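Local coordinates for protein endoglucanase (Humicola insolens, PDB 1DYS) that hydrolyses internal beta-1,4-glucosidic linkages of cellulose as a family 6 glycoside hydrolase, contributing to the recycling of plant biomass, at residues 249-254 with 259-264; 4-9 with 176-181. All blocks are in the same frame, centred on the assembly; numbering follows the deposited sequence.

Contact 1 (249-254 with 259-264); sequences NIANAM and LPTQFI
Ile250 overlaps the far edge of the Phe263 ring: its CB lies 3.5 Å from Phe263 CZ, and the methyl CG2, placed anti to the backbone N, meets the same edge within the ring plane. The two side chains run at about a right angle, the isoleucine branch point standing across the end of the phenyl group. One turn further along the helix, Met254 bends at chi2 (-71°) and lays its sulfur beside Leu259, SD to CD1 3.9 Å. Closer to the backbone, Met254 CB faces the carbonyl oxygen Pro260 O at 3.0 Å, a tight approach of a methylene to an acceptor. Ala251 CB similarly sits 3.4 Å from Thr261 O. These two carbonyl oxygens are buried here without any hydrogen-bond partner in the model, so polar backbone is packed directly against aliphatic carbon. A single hydrogen bond joins the segments, Leu259 N to Met254 O at 2.8 Å, tying the end of the helix segment to the start of the loop. Thr261 turns its methyl CG2 toward Ala251 O, while its hydroxyl OG1 donates to Gln262 OE1, 2.8 Å away, in the plane of that amide and on a lone pair. Helix 190-207 flanks the pair, touching Met254 through Val200 and Leu259 through Ala201, and Phe216 of strand 215-218 meets the Phe263 ring. Helix 243-255, a short connection and strand 262-266, which lies parallel to strand 215-218, together complete a beta-alpha-beta crossover of the distorted alpha/beta barrel characteristic of glycoside hydrolase family 6.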
loop_
_atom_site.group_PDB
_atom_site.type_symbol
_atom_site.label_atom_id
_atom_site.label_comp_id
_atom_site.label_asym_id
_atom_site.label_seq_id
_atom_site.Cartn_x
_atom_site.Cartn_y
_atom_site.Cartn_z
ATOM N N ASN A 249 -28.756 -15.681 11.296
ATOM C CA ASN A 249 -28.929 -14.874 12.484
ATOM C C ASN A 249 -29.079 -13.406 12.093
ATOM O O ASN A 249 -29.953 -12.725 12.613
ATOM C CB ASN A 249 -27.770 -15.071 13.443
ATOM C CG ASN A 249 -27.810 -16.433 14.126
ATOM O OD1 ASN A 249 -28.868 -17.081 14.212
ATOM N ND2 ASN A 249 -26.650 -16.857 14.600
ATOM N N ILE A 250 -28.198 -12.966 11.177
ATOM C CA ILE A 250 -28.329 -11.595 10.700
ATOM C C ILE A 250 -29.636 -11.483 9.920
ATOM O O ILE A 250 -30.405 -10.547 10.159
ATOM C CB ILE A 250 -27.143 -11.104 9.840
ATOM C CG1 ILE A 250 -25.882 -10.938 10.679
ATOM C CG2 ILE A 250 -27.533 -9.787 9.149
ATOM C CD1 ILE A 250 -25.839 -9.787 11.662
ATOM N N ALA A 251 -29.926 -12.447 9.032
ATOM C CA ALA A 251 -31.154 -12.362 8.225
ATOM C C ALA A 251 -32.406 -12.310 9.095
ATOM O O ALA A 251 -33.313 -11.538 8.795
ATOM C CB ALA A 251 -31.192 -13.545 7.264
ATOM N N ASN A 252 -32.399 -13.014 10.221
ATOM C CA ASN A 252 -33.534 -12.975 11.160
ATOM C C ASN A 252 -33.689 -11.630 11.854
ATOM O O ASN A 252 -34.804 -11.089 11.988
ATOM C CB ASN A 252 -33.358 -14.139 12.151
ATOM C CG ASN A 252 -33.614 -15.500 11.531
ATOM O OD1 ASN A 252 -33.998 -15.642 10.362
ATOM N ND2 ASN A 252 -33.398 -16.599 12.249
ATOM N N ALA A 253 -32.586 -10.981 12.248
ATOM C CA ALA A 253 -32.570 -9.674 12.855
ATOM C C ALA A 253 -33.050 -8.635 11.840
ATOM O O ALA A 253 -33.825 -7.754 12.209
ATOM C CB ALA A 253 -31.200 -9.261 13.369
ATOM N N MET A 254 -32.597 -8.722 10.594
ATOM C CA MET A 254 -33.022 -7.798 9.558
ATOM C C MET A 254 -34.500 -7.889 9.227
ATOM O O MET A 254 -35.177 -6.904 8.960
ATOM C CB MET A 254 -32.216 -8.061 8.270
ATOM C CG MET A 254 -30.727 -7.829 8.502
ATOM S SD MET A 254 -30.246 -6.087 8.714
ATOM C CE MET A 254 -28.493 -6.372 9.045
ATOM N N LEU A 259 -35.854 -5.221 6.793
ATOM C CA LEU A 259 -34.730 -4.861 5.909
ATOM C C LEU A 259 -34.301 -6.105 5.163
ATOM O O LEU A 259 -34.770 -7.203 5.505
ATOM C CB LEU A 259 -33.587 -4.412 6.820
ATOM C CG LEU A 259 -33.796 -3.191 7.718
ATOM C CD1 LEU A 259 -32.675 -3.065 8.733
ATOM C CD2 LEU A 259 -33.904 -1.908 6.905
ATOM N N PRO A 260 -33.470 -5.983 4.147
ATOM C CA PRO A 260 -32.954 -7.065 3.340
ATOM C C PRO A 260 -32.254 -8.131 4.166
ATOM O O PRO A 260 -31.810 -7.909 5.278
ATOM C CB PRO A 260 -32.028 -6.499 2.252
ATOM C CG PRO A 260 -31.911 -5.066 2.661
ATOM C CD PRO A 260 -32.934 -4.687 3.696
ATOM N N THR A 261 -32.244 -9.344 3.623
ATOM C CA THR A 261 -31.730 -10.504 4.343
ATOM C C THR A 261 -30.665 -11.349 3.661
ATOM O O THR A 261 -30.106 -12.216 4.353
ATOM C CB THR A 261 -32.948 -11.480 4.491
ATOM O OG1 THR A 261 -33.523 -11.714 3.201
ATOM C CG2 THR A 261 -34.016 -10.902 5.402
ATOM N N GLN A 262 -30.405 -11.223 2.386
ATOM C CA GLN A 262 -29.646 -12.164 1.593
ATOM C C GLN A 262 -28.129 -12.044 1.636
ATOM O O GLN A 262 -27.637 -10.944 1.519
ATOM C CB GLN A 262 -30.104 -12.162 0.131
ATOM C CG GLN A 262 -31.606 -12.456 0.009
ATOM C CD GLN A 262 -31.981 -13.806 0.618
ATOM O OE1 GLN A 262 -32.627 -13.848 1.652
ATOM N NE2 GLN A 262 -31.560 -14.907 0.016
ATOM N N PHE A 263 -27.433 -13.177 1.772
ATOM C CA PHE A 263 -25.976 -13.123 1.891
ATOM C C PHE A 263 -25.230 -13.713 0.704
ATOM O O PHE A 263 -25.695 -14.608 0.024
ATOM C CB PHE A 263 -25.503 -13.992 3.084
ATOM C CG PHE A 263 -25.507 -13.265 4.390
ATOM C CD1 PHE A 263 -26.712 -12.883 4.966
ATOM C CD2 PHE A 263 -24.351 -12.832 5.021
ATOM C CE1 PHE A 263 -26.759 -12.176 6.132
ATOM C CE2 PHE A 263 -24.386 -12.151 6.207
ATOM C CZ PHE A 263 -25.597 -11.786 6.798
ATOM N N ILE A 264 -23.987 -13.273 0.516
ATOM C CA ILE A 264 -23.017 -13.933 -0.349
ATOM C C ILE A 264 -21.831 -14.181 0.601
ATOM O O ILE A 264 -21.615 -13.324 1.431
ATOM C CB ILE A 264 -22.530 -13.357 -1.662
ATOM C CG1 ILE A 264 -22.040 -11.911 -1.465
ATOM C CG2 ILE A 264 -23.695 -13.402 -2.659
ATOM C CD1 ILE A 264 -21.700 -11.170 -2.735
#

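Contact 2 (4-9 with 176-181); sequences NPFSGR and HLYLDV
Pro5, the first residue of the 4-9 loop to meet strand 175-180, sets its ring over the imidazole of His176. Its CB lies 3.4 Å from the centroid of the His176 ring and 8° off the normal, a CH-pi contact centred on one face. The neighbouring CG reaches the edge of Tyr178, 3.2 Å from OH. Phe6 follows, its backbone N donating to Asn4 OD1 at 2.8 Å, an Asx turn inside the type I beta turn that runs from Asn4 to Ser7. Its CG stands beside the backbone N (chi1 -71°), which brings the ring edge to the phenol: Phe6 CE1 is 3.4 Å from Tyr178 OH and 3.8 Å from Tyr178 CE2, with the hydroxyl near the phenyl plane. A type II turn from Phe6 to Arg9 comes next, and Arg9 NH1 donates to Pro5 O at 3.0 Å, that oxygen lying in the guanidinium plane. The same NH1 makes no contact with His176 NE2, 5.1 Å away; His176 NE2 is hydrogen-bonded to Gln131 OE1. Tyr178 OH is hydrogen-bonded to Asp304 OD2 on strand 303-307. No hydrogen bond crosses between the two segments. The loop is thus held to the barrel strand by C-H contacts to a ring face and to a phenol oxygen, while polar groups beyond them fix the histidine and tyrosine rings against which it rests.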
loop_
_atom_site.group_PDB
_atom_site.type_symbol
_atom_site.label_atom_id
_atom_site.label_comp_id
_atom_site.label_asym_id
_atom_site.label_seq_id
_atom_site.Cartn_x
_atom_site.Cartn_y
_atom_site.Cartn_z
ATOM N N ASN A 4 -32.695 -14.226 -6.922
ATOM C CA ASN A 4 -31.265 -14.265 -6.540
ATOM C C ASN A 4 -30.547 -13.934 -7.828
ATOM O O ASN A 4 -30.693 -14.526 -8.898
ATOM C CB ASN A 4 -30.961 -15.639 -5.982
ATOM C CG ASN A 4 -29.505 -16.063 -5.974
ATOM O OD1 ASN A 4 -28.635 -15.239 -6.256
ATOM N ND2 ASN A 4 -29.251 -17.331 -5.665
ATOM N N PRO A 5 -29.707 -12.909 -7.804
ATOM C CA PRO A 5 -29.008 -12.471 -9.006
ATOM C C PRO A 5 -27.998 -13.452 -9.563
ATOM O O PRO A 5 -27.516 -13.310 -10.696
ATOM C CB PRO A 5 -28.353 -11.126 -8.655
ATOM C CG PRO A 5 -28.453 -11.065 -7.165
ATOM C CD PRO A 5 -29.467 -12.058 -6.647
ATOM N N PHE A 6 -27.577 -14.449 -8.777
ATOM C CA PHE A 6 -26.573 -15.407 -9.205
ATOM C C PHE A 6 -27.226 -16.629 -9.882
ATOM O O PHE A 6 -26.530 -17.436 -10.459
ATOM C CB PHE A 6 -25.730 -15.879 -8.023
ATOM C CG PHE A 6 -24.802 -14.817 -7.487
ATOM C CD1 PHE A 6 -25.224 -13.908 -6.517
ATOM C CD2 PHE A 6 -23.514 -14.733 -7.974
ATOM C CE1 PHE A 6 -24.370 -12.941 -6.017
ATOM C CE2 PHE A 6 -22.658 -13.743 -7.529
ATOM C CZ PHE A 6 -23.097 -12.871 -6.547
ATOM N N SER A 7 -28.524 -16.777 -9.672
ATOM C CA SER A 7 -29.291 -17.878 -10.260
ATOM C C SER A 7 -29.056 -18.031 -11.752
ATOM O O SER A 7 -29.265 -17.145 -12.592
ATOM C CB SER A 7 -30.793 -17.625 -10.028
ATOM O OG SER A 7 -31.486 -18.849 -9.832
ATOM N N GLY A 8 -28.553 -19.202 -12.143
ATOM C CA GLY A 8 -28.244 -19.562 -13.491
ATOM C C GLY A 8 -27.058 -18.843 -14.108
ATOM O O GLY A 8 -26.782 -18.974 -15.293
ATOM N N ARG A 9 -26.285 -18.123 -13.291
ATOM C CA ARG A 9 -25.116 -17.400 -13.769
ATOM C C ARG A 9 -23.824 -18.029 -13.262
ATOM O O ARG A 9 -23.839 -18.852 -12.364
ATOM C CB ARG A 9 -25.243 -15.921 -13.365
ATOM C CG ARG A 9 -26.325 -15.214 -14.154
ATOM C CD ARG A 9 -26.438 -13.711 -13.918
ATOM N NE ARG A 9 -27.446 -13.171 -14.841
ATOM C CZ ARG A 9 -28.568 -12.557 -14.505
ATOM N NH1 ARG A 9 -28.858 -12.361 -13.228
ATOM N NH2 ARG A 9 -29.371 -12.136 -15.482
ATOM N N HIS A 176 -26.350 -5.386 -8.276
ATOM C CA HIS A 176 -26.817 -6.040 -7.064
ATOM C C HIS A 176 -25.863 -5.778 -5.904
ATOM O O HIS A 176 -24.711 -6.165 -5.987
ATOM C CB HIS A 176 -26.939 -7.546 -7.343
ATOM C CG HIS A 176 -27.722 -7.742 -8.624
ATOM N ND1 HIS A 176 -29.106 -7.644 -8.648
ATOM C CD2 HIS A 176 -27.300 -7.941 -9.882
ATOM C CE1 HIS A 176 -29.477 -7.826 -9.913
ATOM N NE2 HIS A 176 -28.429 -8.008 -10.681
ATOM N N LEU A 177 -26.355 -5.010 -4.943
ATOM C CA LEU A 177 -25.484 -4.548 -3.863
ATOM C C LEU A 177 -25.527 -5.436 -2.655
ATOM O O LEU A 177 -26.583 -5.781 -2.141
ATOM C CB LEU A 177 -25.879 -3.111 -3.506
ATOM C CG LEU A 177 -25.804 -2.094 -4.650
ATOM C CD1 LEU A 177 -26.318 -0.735 -4.182
ATOM C CD2 LEU A 177 -24.386 -1.968 -5.187
ATOM N N TYR A 178 -24.329 -5.786 -2.149
ATOM C CA TYR A 178 -24.185 -6.581 -0.946
ATOM C C TYR A 178 -23.321 -5.787 0.013
ATOM O O TYR A 178 -22.125 -5.558 -0.223
ATOM C CB TYR A 178 -23.559 -7.942 -1.296
ATOM C CG TYR A 178 -24.460 -8.864 -2.121
ATOM C CD1 TYR A 178 -25.353 -9.706 -1.453
ATOM C CD2 TYR A 178 -24.419 -8.876 -3.491
ATOM C CE1 TYR A 178 -26.165 -10.574 -2.174
ATOM C CE2 TYR A 178 -25.242 -9.709 -4.230
ATOM C CZ TYR A 178 -26.106 -10.542 -3.559
ATOM O OH TYR A 178 -26.881 -11.363 -4.339
ATOM N N LEU A 179 -23.883 -5.295 1.101
ATOM C CA LEU A 179 -23.194 -4.489 2.109
ATOM C C LEU A 179 -22.450 -5.386 3.076
ATOM O O LEU A 179 -23.007 -6.314 3.678
ATOM C CB LEU A 179 -24.238 -3.573 2.781
ATOM C CG LEU A 179 -23.781 -2.664 3.898
ATOM C CD1 LEU A 179 -22.724 -1.680 3.393
ATOM C CD2 LEU A 179 -24.989 -1.897 4.466
ATOM N N ASP A 180 -21.133 -5.129 3.204
ATOM C CA ASP A 180 -20.317 -6.070 3.981
ATOM C C ASP A 180 -20.628 -6.031 5.450
ATOM O O ASP A 180 -20.824 -4.944 5.985
ATOM C CB ASP A 180 -18.810 -5.773 3.713
ATOM C CG ASP A 180 -18.082 -6.918 4.403
ATOM O OD1 ASP A 180 -18.092 -7.988 3.839
ATOM O OD2 ASP A 180 -17.566 -6.734 5.508
ATOM N N VAL A 181 -20.790 -7.202 6.087
ATOM C CA VAL A 181 -20.990 -7.276 7.520
ATOM C C VAL A 181 -19.939 -8.180 8.169
ATOM O O VAL A 181 -20.159 -8.875 9.167
ATOM C CB VAL A 181 -22.428 -7.680 7.916
ATOM C CG1 VAL A 181 -23.429 -6.695 7.351
ATOM C CG2 VAL A 181 -22.780 -9.030 7.280
#

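Both contacts reach the same parallel sheet, through strand 262-266 in contact 1 and strand 175-180 in contact 2. Contact 1 joins a helix to the loop and first part of the strand that follow it, and is only partly buried; contact 2 brings the N-terminal loop to a strand 167 residues away and is buried. Mixed aliphatic and phenyl packing, with buried carbonyls and one backbone hydrogen bond, marks the former, whereas aromatic and proline carbons dominate the latter, with none. Alternate residues of strand 262-266 serve the two: Phe263 faces the helix, while Ile264 meets Phe6 (CG2 to Phe6 CE1, 3.5 Å) and Tyr178 (CD1 to Tyr178 CD2, 3.6 Å). Phe263 also touches Val181.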